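Local coordinates for protein argininosuccinate lyase (Chelativorans sp., PDB 6RXA) that acts as a C-N lyase (EDDS lyase) of the aspartase/fumarase superfamily and probably also splits argininosuccinate into fumarate and L-arginine, at residues A66-G71 and R97-V102; P90-L95 and G104-G109; A141-A146 and Y171-S176; A147-T152 and P351-M356. The protein carries 2 engineered substitutions. One frame throughout, in Å; residues are numbered along the deposited sequence.

How the contacts relate
Two crossed pairs of contacts, far apart in an elongated helical chain, illustrate how interlocking loops can be closed. From the N terminus, contact 1 joins helix 62-79 to the end of helix 88-99, and contact 2 folds the following loop, 104-109, back on helix 88-99. Their segments alternate, and they touch where Leu-95 meets Gly-71. Helix 112-147 then carries the chain to contact 3, whose centre lies about 52 Å from that of contact 2. Contact 3 closes the loop made by the two-stranded hairpin between helices 112-147 and 168-193. Contact 4 crosses it, tying the adjoining residues 147-152 to the distant start of helix 353-362.

Contact 1 of 4, residues A66-G71 and R97-V102; sequences ATILSG and RTIGSV
Gly-71 and Ile-99 bring their CA atoms to 6.0 Å where helix 62-79 passes the end of helix 88-99, and just beyond, Val-102 comes back beside Ile-68. Here a helix end and the turn after it pack on helix 62-79, within the N-terminal helical region of the aspartase/fumarase fold, by apolar contact without a hydrogen bond between the segments. The glycine is what permits the close approach: a CB at Gly-71 would fall about 2.6 Å from CG2 of Ile-99, a clash, whereas its CA lies 3.6 Å from that methyl. Ile-99 makes the largest single contribution. Its CG1 stands between the backbone N and the carbonyl carbon (chi1 66°), which sends CD1 across the helix surface to within 3.7 Å of Ile-68 CA, while CG2 covers Gly-71. Replacing Ile-99 with an alanine would probably open a gap over Thr-67 O and Gly-71 CA and leave the helix end less firmly seated. Gly-100, with positive phi, ends the helix and lets the chain turn so that Val-102 again faces helix 62-79. There Thr-67 offers its methyl, CG2 meeting Val-102 CG1 at 3.9 Å, while its hydroxyl bonds to Glu-63 O in its own helix. Ile-68, which also packs on Val-51 of helix 35-56, sets its CD1 3.6 Å from the carbonyl oxygen of Val-102.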
loop_
_atom_site.group_PDB
_atom_site.type_symbol
_atom_site.label_atom_id
_atom_site.label_comp_id
_atom_site.label_asym_id
_atom_site.label_seq_id
_atom_site.Cartn_x
_atom_site.Cartn_y
_atom_site.Cartn_z
ATOM N N ALA A 66 -5.870 -15.900 -46.489
ATOM C CA ALA A 66 -5.650 -17.328 -46.304
ATOM C C ALA A 66 -4.184 -17.629 -46.037
ATOM O O ALA A 66 -3.861 -18.469 -45.190
ATOM C CB ALA A 66 -6.119 -18.096 -47.541
ATOM N N THR A 67 -3.281 -16.975 -46.775
ATOM C CA THR A 67 -1.855 -17.200 -46.574
ATOM C C THR A 67 -1.442 -16.828 -45.156
ATOM O O THR A 67 -0.742 -17.591 -44.478
ATOM C CB THR A 67 -1.054 -16.396 -47.595
ATOM O OG1 THR A 67 -1.442 -16.782 -48.921
ATOM C CG2 THR A 67 0.424 -16.650 -47.391
ATOM N N ILE A 68 -1.890 -15.661 -44.686
ATOM C CA ILE A 68 -1.592 -15.216 -43.330
ATOM C C ILE A 68 -2.171 -16.184 -42.303
ATOM O O ILE A 68 -1.472 -16.635 -41.390
ATOM C CB ILE A 68 -2.116 -13.784 -43.119
ATOM C CG1 ILE A 68 -1.326 -12.798 -43.988
ATOM C CG2 ILE A 68 -2.011 -13.391 -41.650
ATOM C CD1 ILE A 68 -1.956 -11.423 -44.111
ATOM N N LEU A 69 -3.463 -16.512 -42.433
ATOM C CA LEU A 69 -4.129 -17.325 -41.419
ATOM C C LEU A 69 -3.505 -18.712 -41.307
ATOM O O LEU A 69 -3.341 -19.233 -40.197
ATOM C CB LEU A 69 -5.632 -17.414 -41.697
ATOM C CG LEU A 69 -6.408 -16.102 -41.594
ATOM C CD1 LEU A 69 -7.791 -16.229 -42.195
ATOM C CD2 LEU A 69 -6.518 -15.677 -40.129
ATOM N N SER A 70 -3.156 -19.335 -42.438
ATOM C CA SER A 70 -2.460 -20.617 -42.363
ATOM C C SER A 70 -1.095 -20.459 -41.699
ATOM O O SER A 70 -0.668 -21.325 -40.928
ATOM C CB SER A 70 -2.314 -21.223 -43.758
ATOM O OG SER A 70 -3.558 -21.696 -44.228
ATOM N N GLY A 71 -0.401 -19.352 -41.975
ATOM C CA GLY A 71 0.873 -19.110 -41.318
ATOM C C GLY A 71 0.749 -18.930 -39.818
ATOM O O GLY A 71 1.619 -19.366 -39.056
ATOM N N ARG A 97 9.195 -15.225 -41.921
ATOM C CA ARG A 97 10.077 -16.311 -42.347
ATOM C C ARG A 97 9.279 -17.512 -42.837
ATOM O O ARG A 97 9.764 -18.278 -43.679
ATOM C CB ARG A 97 11.027 -16.724 -41.227
ATOM C CG ARG A 97 12.075 -15.669 -40.914
ATOM C CD ARG A 97 13.123 -16.192 -39.946
ATOM N NE ARG A 97 12.580 -16.454 -38.611
ATOM C CZ ARG A 97 12.525 -15.547 -37.638
ATOM N NH1 ARG A 97 12.955 -14.310 -37.848
ATOM N NH2 ARG A 97 12.022 -15.877 -36.463
ATOM N N THR A 98 8.042 -17.668 -42.345
ATOM C CA THR A 98 7.230 -18.839 -42.670
ATOM C C THR A 98 6.468 -18.664 -43.981
ATOM O O THR A 98 6.405 -19.604 -44.784
ATOM C CB THR A 98 6.268 -19.120 -41.511
ATOM O OG1 THR A 98 7.022 -19.388 -40.319
ATOM C CG2 THR A 98 5.372 -20.320 -41.814
ATOM N N ILE A 99 5.875 -17.497 -44.219
ATOM C CA ILE A 99 4.977 -17.303 -45.352
ATOM C C ILE A 99 5.426 -16.209 -46.305
ATOM O O ILE A 99 4.786 -16.025 -47.350
ATOM C CB ILE A 99 3.526 -17.033 -44.898
ATOM C CG1 ILE A 99 3.445 -15.688 -44.160
ATOM C CG2 ILE A 99 3.032 -18.168 -44.031
ATOM C CD1 ILE A 99 2.035 -15.274 -43.823
ATOM N N GLY A 100 6.458 -15.453 -45.977
ATOM C CA GLY A 100 6.902 -14.368 -46.823
ATOM C C GLY A 100 6.433 -13.015 -46.335
ATOM O O GLY A 100 5.822 -12.865 -45.271
ATOM N N SER A 101 6.711 -12.003 -47.164
ATOM C CA SER A 101 6.538 -10.619 -46.748
ATOM C C SER A 101 5.084 -10.234 -46.488
ATOM O O SER A 101 4.846 -9.264 -45.761
ATOM C CB SER A 101 7.153 -9.693 -47.795
ATOM O OG SER A 101 6.504 -9.870 -49.045
ATOM N N VAL A 102 4.114 -10.953 -47.058
ATOM C CA VAL A 102 2.704 -10.673 -46.786
ATOM C C VAL A 102 2.383 -10.739 -45.298
ATOM O O VAL A 102 1.368 -10.185 -44.855
ATOM C CB VAL A 102 1.805 -11.626 -47.608
ATOM C CG1 VAL A 102 1.841 -13.041 -47.042
ATOM C CG2 VAL A 102 0.373 -11.090 -47.660
#

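Contact 2 of 4, residues P90-L95 and G104-G109; sequences PYEAAL and GKMHIG
The carboxylate of Glu-92 is held at both oxygens while it lies against His-107: OE2 bonds to the hydroxyl of Tyr-88 and OE1 forms a salt bridge with Arg-383 of the third subunit. OE2 also comes within 3.7 Å of His-107 CB, and the carboxylate plane stands 61° from that of the imidazole. The two side chains themselves cross at about a right angle, in contact but without a hydrogen bond. With a charged partner from another subunit, the buried Glu-92 is likely to remain ionised. His-107 has its own fixings, its ring stacked on Tyr-88 and its NE2 bonded to OG of Ser-281 of the second subunit, a residue that binds succinate and fumarate. The contact therefore lies next to the substrate pocket, which is built from several subunits, as is usual in this superfamily.

The apolar half belongs to Met-106. From a chi1 of 77° its chain runs out extended and delivers CE among three side chains of helix 88-99. Leu-95 meets it tip to tip, CD2 lying 3.7 Å from CE. The same methyl reaches the edge of the Tyr-91 ring, 4.0 Å from CD1, while Glu-92 slides past in the opposite direction. Around this cluster, Met-106 also touches His-47 and Val-51 of helix 35-56, and Lys-105 is salt-bridged to Glu-64 of helix 62-79, so that loop 104-109 lies between helices 35-56, 62-79 and 88-99.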
loop_
_atom_site.group_PDB
_atom_site.type_symbol
_atom_site.label_atom_id
_atom_site.label_comp_id
_atom_site.label_asym_id
_atom_site.label_seq_id
_atom_site.Cartn_x
_atom_site.Cartn_y
_atom_site.Cartn_z
ATOM N N PRO A 90 8.829 -10.443 -32.507
ATOM C CA PRO A 90 9.387 -11.773 -32.807
ATOM C C PRO A 90 8.412 -12.694 -33.520
ATOM O O PRO A 90 8.804 -13.441 -34.432
ATOM C CB PRO A 90 9.793 -12.299 -31.422
ATOM C CG PRO A 90 10.133 -11.040 -30.650
ATOM C CD PRO A 90 9.107 -10.017 -31.122
ATOM N N TYR A 91 7.141 -12.667 -33.117
ATOM C CA TYR A 91 6.133 -13.508 -33.748
ATOM C C TYR A 91 5.912 -13.101 -35.198
ATOM O O TYR A 91 5.856 -13.956 -36.092
ATOM C CB TYR A 91 4.840 -13.397 -32.936
ATOM C CG TYR A 91 3.716 -14.249 -33.442
ATOM C CD1 TYR A 91 2.913 -13.819 -34.487
ATOM C CD2 TYR A 91 3.449 -15.479 -32.870
ATOM C CE1 TYR A 91 1.873 -14.599 -34.961
ATOM C CE2 TYR A 91 2.407 -16.271 -33.335
ATOM C CZ TYR A 91 1.623 -15.818 -34.381
ATOM O OH TYR A 91 0.591 -16.590 -34.855
ATOM N N GLU A 92 5.788 -11.797 -35.452
ATOM C CA GLU A 92 5.595 -11.332 -36.816
ATOM C C GLU A 92 6.781 -11.716 -37.689
ATOM O O GLU A 92 6.608 -12.076 -38.857
ATOM C CB GLU A 92 5.385 -9.816 -36.828
ATOM C CG GLU A 92 4.840 -9.317 -38.167
ATOM C CD GLU A 92 5.013 -7.820 -38.377
ATOM O OE1 GLU A 92 5.985 -7.433 -39.059
ATOM O OE2 GLU A 92 4.182 -7.031 -37.876
ATOM N N ALA A 93 7.994 -11.652 -37.134
ATOM C CA ALA A 93 9.177 -11.994 -37.919
ATOM C C ALA A 93 9.215 -13.480 -38.237
ATOM O O ALA A 93 9.592 -13.876 -39.348
ATOM C CB ALA A 93 10.443 -11.540 -37.195
ATOM N N ALA A 94 8.819 -14.326 -37.283
ATOM C CA ALA A 94 8.679 -15.743 -37.569
ATOM C C ALA A 94 7.611 -15.984 -38.632
ATOM O O ALA A 94 7.769 -16.853 -39.489
ATOM C CB ALA A 94 8.345 -16.511 -36.289
ATOM N N LEU A 95 6.511 -15.228 -38.587
ATOM C CA LEU A 95 5.497 -15.358 -39.628
ATOM C C LEU A 95 6.070 -14.992 -40.999
ATOM O O LEU A 95 5.830 -15.697 -41.983
ATOM C CB LEU A 95 4.282 -14.494 -39.289
ATOM C CG LEU A 95 3.070 -14.693 -40.203
ATOM C CD1 LEU A 95 2.427 -16.062 -40.033
ATOM C CD2 LEU A 95 2.068 -13.584 -39.919
ATOM N N GLY A 104 3.655 -9.087 -43.042
ATOM C CA GLY A 104 3.628 -7.726 -42.534
ATOM C C GLY A 104 2.285 -7.049 -42.672
ATOM O O GLY A 104 1.988 -6.098 -41.935
ATOM N N LYS A 105 1.452 -7.521 -43.592
ATOM C CA LYS A 105 0.157 -6.895 -43.794
ATOM C C LYS A 105 -0.806 -7.165 -42.656
ATOM O O LYS A 105 -1.829 -6.480 -42.564
ATOM C CB LYS A 105 -0.456 -7.359 -45.120
ATOM C CG LYS A 105 0.281 -6.821 -46.333
ATOM C CD LYS A 105 -0.575 -6.917 -47.593
ATOM C CE LYS A 105 0.119 -6.272 -48.779
ATOM N NZ LYS A 105 -0.786 -6.206 -49.958
ATOM N N MET A 106 -0.531 -8.153 -41.798
ATOM C CA MET A 106 -1.444 -8.367 -40.684
ATOM C C MET A 106 -1.402 -7.215 -39.683
ATOM O O MET A 106 -2.278 -7.134 -38.821
ATOM C CB MET A 106 -1.193 -9.705 -39.971
ATOM C CG MET A 106 0.013 -9.767 -39.032
ATOM S SD MET A 106 -0.246 -11.038 -37.756
ATOM C CE MET A 106 1.419 -11.197 -37.123
ATOM N N HIS A 107 -0.413 -6.331 -39.775
ATOM C CA HIS A 107 -0.316 -5.206 -38.854
ATOM C C HIS A 107 -0.959 -3.940 -39.404
ATOM O O HIS A 107 -0.934 -2.908 -38.731
ATOM C CB HIS A 107 1.144 -4.929 -38.501
ATOM C CG HIS A 107 1.346 -4.418 -37.103
ATOM N ND1 HIS A 107 0.787 -5.026 -36.001
ATOM C CD2 HIS A 107 2.049 -3.361 -36.632
ATOM C CE1 HIS A 107 1.138 -4.367 -34.910
ATOM N NE2 HIS A 107 1.912 -3.360 -35.265
ATOM N N ILE A 108 -1.537 -3.990 -40.608
ATOM C CA ILE A 108 -2.189 -2.808 -41.159
ATOM C C ILE A 108 -3.271 -2.316 -40.206
ATOM O O ILE A 108 -4.143 -3.080 -39.769
ATOM C CB ILE A 108 -2.749 -3.115 -42.557
ATOM C CG1 ILE A 108 -1.606 -3.239 -43.567
ATOM C CG2 ILE A 108 -3.731 -2.027 -42.969
ATOM C CD1 ILE A 108 -2.041 -3.811 -44.924
ATOM N N GLY A 109 -3.227 -1.026 -39.886
ATOM C CA GLY A 109 -4.240 -0.420 -39.044
ATOM C C GLY A 109 -4.168 -0.765 -37.571
ATOM O O GLY A 109 -5.124 -0.503 -36.844
#

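Contact 3 of 4, residues A141-A146 and Y171-S176; sequences AVVHKA and YLMAIS
Val-142 pushes one methyl into the backbone of the facing helix, its CG1 lying only 3.1 Å from the carbonyl oxygen of Leu-172, a tight fit. That branch stands opposite the backbone N (chi1 165°), and the other methyl, CG2, is thereby left to meet CG2 of Ile-175. Leu-172 answers from the second helix. Its CB touches CB of Ala-146 at 3.8 Å, while CD1 lies 3.7 Å from both Lys-145 CG and Ala-146 N. Lys-145 offers Leu-172 only the root of its chain, for a bend at chi2 (74°) leads the amino group off to the carbonyl oxygens of Arg-347 and Leu-349.

Met-173 is folded rather than extended: bends at chi2 and chi3 curl the thioether back so that SD lies 3.8 Å from Ala-146 CB, with CE near CG2 of Val-143. Exchanging this methionine for an alanine would probably open a gap beside Ala-146 and Val-143 and remove packing against Ile-458 and Ala-461 of helix 451-500. Val-143 CG2 also reaches Ser-176 OG at 3.3 Å, a van der Waals contact; that hydroxyl has its polar partner in NE of Arg-139.

The axes of the two short segments approach to 8.7 Å and run nearly antiparallel, at 157°, with Ala-146 and Ser-176 the small residues at the interface. Joined by the hairpin of strands 153-158 and 161-167, helices 112-147 and 168-193 pair in the long helical bundle around which tetramers of the aspartase/fumarase superfamily are built.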
loop_
_atom_site.group_PDB
_atom_site.type_symbol
_atom_site.label_atom_id
_atom_site.label_comp_id
_atom_site.label_asym_id
_atom_site.label_seq_id
_atom_site.Cartn_x
_atom_site.Cartn_y
_atom_site.Cartn_z
ATOM N N ALA A 141 -21.054 -23.652 -1.042
ATOM C CA ALA A 141 -20.641 -24.424 0.126
ATOM C C ALA A 141 -21.102 -23.765 1.420
ATOM O O ALA A 141 -21.543 -24.453 2.351
ATOM C CB ALA A 141 -19.131 -24.609 0.119
ATOM N N VAL A 142 -21.016 -22.438 1.489
ATOM C CA VAL A 142 -21.428 -21.679 2.673
ATOM C C VAL A 142 -22.923 -21.836 2.928
ATOM O O VAL A 142 -23.348 -22.113 4.054
ATOM C CB VAL A 142 -21.033 -20.204 2.479
ATOM C CG1 VAL A 142 -21.730 -19.277 3.459
ATOM C CG2 VAL A 142 -19.512 -20.046 2.574
ATOM N N VAL A 143 -23.745 -21.627 1.898
ATOM C CA VAL A 143 -25.194 -21.683 2.072
ATOM C C VAL A 143 -25.652 -23.108 2.356
ATOM O O VAL A 143 -26.512 -23.339 3.219
ATOM C CB VAL A 143 -25.894 -21.102 0.831
ATOM C CG1 VAL A 143 -27.399 -21.302 0.925
ATOM C CG2 VAL A 143 -25.583 -19.639 0.678
ATOM N N HIS A 144 -25.088 -24.086 1.644
ATOM C CA HIS A 144 -25.490 -25.475 1.847
ATOM C C HIS A 144 -25.080 -25.962 3.234
ATOM O O HIS A 144 -25.816 -26.725 3.871
ATOM C CB HIS A 144 -24.938 -26.340 0.718
ATOM C CG HIS A 144 -25.368 -25.880 -0.644
ATOM N ND1 HIS A 144 -24.885 -26.437 -1.809
ATOM C CD2 HIS A 144 -26.234 -24.909 -1.024
ATOM C CE1 HIS A 144 -25.436 -25.830 -2.848
ATOM N NE2 HIS A 144 -26.252 -24.893 -2.399
ATOM N N LYS A 145 -23.924 -25.503 3.730
ATOM C CA LYS A 145 -23.529 -25.788 5.109
ATOM C C LYS A 145 -24.483 -25.127 6.098
ATOM O O LYS A 145 -24.919 -25.757 7.070
ATOM C CB LYS A 145 -22.087 -25.324 5.333
ATOM C CG LYS A 145 -21.431 -25.793 6.635
ATOM C CD LYS A 145 -21.045 -27.265 6.626
ATOM C CE LYS A 145 -20.063 -27.581 7.750
ATOM N NZ LYS A 145 -19.557 -28.973 7.639
ATOM N N ALA A 146 -24.841 -23.865 5.856
ATOM C CA ALA A 146 -25.765 -23.180 6.755
ATOM C C ALA A 146 -27.069 -23.950 6.894
ATOM O O ALA A 146 -27.637 -24.035 7.992
ATOM C CB ALA A 146 -26.055 -21.772 6.242
ATOM N N TYR A 171 -24.396 -17.457 11.287
ATOM C CA TYR A 171 -23.066 -16.937 10.995
ATOM C C TYR A 171 -22.716 -17.115 9.517
ATOM O O TYR A 171 -22.248 -16.180 8.851
ATOM C CB TYR A 171 -22.014 -17.625 11.889
ATOM C CG TYR A 171 -20.623 -17.120 11.581
ATOM C CD1 TYR A 171 -19.868 -17.690 10.574
ATOM C CD2 TYR A 171 -20.089 -16.042 12.264
ATOM C CE1 TYR A 171 -18.632 -17.209 10.252
ATOM C CE2 TYR A 171 -18.831 -15.548 11.947
ATOM C CZ TYR A 171 -18.106 -16.140 10.941
ATOM O OH TYR A 171 -16.856 -15.668 10.595
ATOM N N LEU A 172 -22.912 -18.328 8.991
ATOM C CA LEU A 172 -22.577 -18.601 7.597
ATOM C C LEU A 172 -23.365 -17.716 6.646
ATOM O O LEU A 172 -22.851 -17.334 5.592
ATOM C CB LEU A 172 -22.767 -20.083 7.285
ATOM C CG LEU A 172 -21.729 -20.967 7.977
ATOM C CD1 LEU A 172 -22.156 -22.432 7.942
ATOM C CD2 LEU A 172 -20.362 -20.799 7.326
ATOM N N MET A 173 -24.589 -17.336 7.005
ATOM C CA MET A 173 -25.347 -16.470 6.117
ATOM C C MET A 173 -24.816 -15.043 6.100
ATOM O O MET A 173 -25.090 -14.320 5.142
ATOM C CB MET A 173 -26.839 -16.553 6.409
ATOM C CG MET A 173 -27.406 -17.936 6.073
ATOM S SD MET A 173 -26.963 -18.597 4.453
ATOM C CE MET A 173 -27.860 -17.472 3.395
ATOM N N ALA A 174 -24.034 -14.621 7.102
ATOM C CA ALA A 174 -23.321 -13.355 6.966
ATOM C C ALA A 174 -22.316 -13.449 5.832
ATOM O O ALA A 174 -22.205 -12.539 5.000
ATOM C CB ALA A 174 -22.608 -13.001 8.276
ATOM N N ILE A 175 -21.588 -14.566 5.777
ATOM C CA ILE A 175 -20.621 -14.786 4.707
ATOM C C ILE A 175 -21.332 -14.820 3.359
ATOM O O ILE A 175 -20.866 -14.221 2.388
ATOM C CB ILE A 175 -19.806 -16.063 4.985
ATOM C CG1 ILE A 175 -19.149 -16.022 6.373
ATOM C CG2 ILE A 175 -18.784 -16.277 3.883
ATOM C CD1 ILE A 175 -18.199 -14.875 6.603
ATOM N N SER A 176 -22.507 -15.461 3.292
ATOM C CA SER A 176 -23.236 -15.502 2.027
ATOM C C SER A 176 -23.571 -14.098 1.528
ATOM O O SER A 176 -23.457 -13.817 0.328
ATOM C CB SER A 176 -24.499 -16.356 2.158
ATOM O OG SER A 176 -25.230 -16.361 0.927
#

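Contact 4 of 4, residues A147-T152 and P351-M356; sequences ADHLDT and PNKERM
The imidazole of His-149 receives Lys-353 CE at its edge, near the ring plane, and Pro-351 CG obliquely at the same CE1 corner, 3.5 Å away. In the plane of the ring, at another point of its edge, Thr-152 OG1 is hydrogen-bonded to ND1 at 2.7 Å (159°), a bond that spans the type I turn from His-149 to Thr-152 and fixes the rotation of the imidazole. Thr-152 serves both sides of the contact: with OG1 beside the backbone N (chi1 -60°), its methyl is turned to the second segment, where CG2 meets SD of Met-356 at 3.7 Å.

Lys-353 extends fully across the turn, its CE 3.7 Å from Thr-152 OG1. Its ammonium group is tied to the loop through water. One water accepts from NZ and donates to Asp-148 O, 2.8 Å away; another accepts from NZ and is also bonded to Thr-152 OG1. With NZ 4.4 Å from ND1, the lysine charge would tend to disfavour protonation of His-149. The example shows a turn and a helix start joined by packing and solvent bridges, with no direct hydrogen bond. The turn lies between helix 112-147 and strand 153-158, its backbone bonded to Leu-168 and Gly-169 at the start of helix 168-193, while Pro-351 ends the short strand 350-351, paired with 270-271, just ahead of helix 353-362.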
loop_
_atom_site.group_PDB
_atom_site.type_symbol
_atom_site.label_atom_id
_atom_site.label_comp_id
_atom_site.label_asym_id
_atom_site.label_seq_id
_atom_site.Cartn_x
_atom_site.Cartn_y
_atom_site.Cartn_z
ATOM N N ALA A 147 -27.565 -24.514 5.791
ATOM C CA ALA A 147 -28.854 -25.183 5.806
ATOM C C ALA A 147 -28.882 -26.387 6.735
ATOM O O ALA A 147 -29.962 -26.780 7.181
ATOM C CB ALA A 147 -29.215 -25.600 4.381
ATOM N N ASP A 148 -27.730 -26.968 7.043
ATOM C CA ASP A 148 -27.646 -28.104 7.953
ATOM C C ASP A 148 -27.416 -27.685 9.399
ATOM O O ASP A 148 -27.308 -28.555 10.271
ATOM C CB ASP A 148 -26.510 -29.038 7.528
ATOM C CG ASP A 148 -26.850 -29.858 6.304
ATOM O OD1 ASP A 148 -28.049 -29.993 5.980
ATOM O OD2 ASP A 148 -25.906 -30.377 5.679
ATOM N N HIS A 149 -27.345 -26.379 9.674
ATOM C CA HIS A 149 -26.947 -25.889 10.989
ATOM C C HIS A 149 -27.875 -24.813 11.532
ATOM O O HIS A 149 -27.444 -23.946 12.292
ATOM C CB HIS A 149 -25.488 -25.453 10.982
ATOM C CG HIS A 149 -24.566 -26.613 10.859
ATOM N ND1 HIS A 149 -24.281 -27.448 11.918
ATOM C CD2 HIS A 149 -23.938 -27.141 9.782
ATOM C CE1 HIS A 149 -23.489 -28.421 11.508
ATOM N NE2 HIS A 149 -23.261 -28.255 10.216
ATOM N N LEU A 150 -29.169 -24.911 11.228
ATOM C CA LEU A 150 -30.133 -23.953 11.744
ATOM C C LEU A 150 -30.333 -24.101 13.242
ATOM O O LEU A 150 -30.808 -23.158 13.891
ATOM C CB LEU A 150 -31.481 -24.166 11.055
ATOM C CG LEU A 150 -31.504 -23.908 9.547
ATOM C CD1 LEU A 150 -32.860 -24.276 8.949
ATOM C CD2 LEU A 150 -31.163 -22.465 9.240
ATOM N N ASP A 151 -30.028 -25.281 13.788
ATOM C CA ASP A 151 -30.200 -25.568 15.205
ATOM C C ASP A 151 -28.874 -25.633 15.952
ATOM O O ASP A 151 -28.849 -26.045 17.116
ATOM C CB ASP A 151 -30.921 -26.908 15.412
ATOM C CG ASP A 151 -32.330 -26.915 14.869
ATOM O OD1 ASP A 151 -32.975 -25.849 14.850
ATOM O OD2 ASP A 151 -32.797 -28.001 14.465
ATOM N N THR A 152 -27.762 -25.292 15.304
ATOM C CA THR A 152 -26.443 -25.427 15.924
ATOM C C THR A 152 -26.152 -24.159 16.725
ATOM O O THR A 152 -25.473 -23.237 16.274
ATOM C CB THR A 152 -25.389 -25.694 14.857
ATOM O OG1 THR A 152 -25.726 -26.909 14.172
ATOM C CG2 THR A 152 -24.015 -25.852 15.472
ATOM N N PRO A 351 -18.140 -28.899 13.395
ATOM C CA PRO A 351 -18.453 -28.156 14.624
ATOM C C PRO A 351 -18.611 -29.105 15.803
ATOM O O PRO A 351 -19.112 -30.221 15.658
ATOM C CB PRO A 351 -19.777 -27.466 14.290
ATOM C CG PRO A 351 -20.414 -28.337 13.251
ATOM C CD PRO A 351 -19.272 -28.942 12.451
ATOM N N ASN A 352 -18.137 -28.667 16.974
ATOM C CA ASN A 352 -18.352 -29.399 18.227
ATOM C C ASN A 352 -19.626 -28.844 18.846
ATOM O O ASN A 352 -19.600 -27.876 19.609
ATOM C CB ASN A 352 -17.180 -29.224 19.180
ATOM C CG ASN A 352 -17.325 -30.052 20.466
ATOM O OD1 ASN A 352 -18.429 -30.409 20.903
ATOM N ND2 ASN A 352 -16.191 -30.338 21.088
ATOM N N LYS A 353 -20.764 -29.459 18.507
ATOM C CA LYS A 353 -22.053 -28.874 18.866
ATOM C C LYS A 353 -22.226 -28.788 20.372
ATOM O O LYS A 353 -22.796 -27.812 20.879
ATOM C CB LYS A 353 -23.195 -29.672 18.241
ATOM C CG LYS A 353 -23.181 -29.654 16.723
ATOM C CD LYS A 353 -24.441 -30.296 16.170
ATOM C CE LYS A 353 -24.425 -30.338 14.655
ATOM N NZ LYS A 353 -25.661 -30.961 14.094
ATOM N N GLU A 354 -21.743 -29.795 21.107
ATOM C CA GLU A 354 -21.930 -29.790 22.555
ATOM C C GLU A 354 -21.138 -28.664 23.205
ATOM O O GLU A 354 -21.650 -27.973 24.095
ATOM C CB GLU A 354 -21.521 -31.140 23.152
ATOM C CG GLU A 354 -22.522 -32.264 22.959
ATOM C CD GLU A 354 -22.266 -33.435 23.901
ATOM O OE1 GLU A 354 -21.675 -33.219 24.981
ATOM O OE2 GLU A 354 -22.655 -34.572 23.560
ATOM N N ARG A 355 -19.891 -28.470 22.788
ATOM C CA ARG A 355 -19.086 -27.403 23.375
ATOM C C ARG A 355 -19.637 -26.035 22.989
ATOM O O ARG A 355 -19.652 -25.114 23.814
ATOM C CB ARG A 355 -17.628 -27.572 22.954
ATOM C CG ARG A 355 -16.642 -26.591 23.544
ATOM C CD ARG A 355 -16.114 -26.952 24.929
ATOM N NE ARG A 355 -15.470 -28.263 25.142
ATOM C CZ ARG A 355 -14.758 -28.991 24.274
ATOM N NH1 ARG A 355 -14.573 -28.627 23.012
ATOM N NH2 ARG A 355 -14.243 -30.140 24.693
ATOM N N MET A 356 -20.094 -25.879 21.746
ATOM C CA MET A 356 -20.714 -24.624 21.334
ATOM C C MET A 356 -21.892 -24.280 22.239
ATOM O O MET A 356 -22.008 -23.150 22.726
ATOM C CB MET A 356 -21.201 -24.739 19.891
ATOM C CG MET A 356 -20.116 -24.645 18.829
ATOM S SD MET A 356 -20.817 -24.921 17.190
ATOM C CE MET A 356 -19.463 -24.396 16.145
HETATM O O HOH W 1 -26.143 -30.813 11.359
HETATM O O HOH W 2 -27.515 -28.861 14.786
#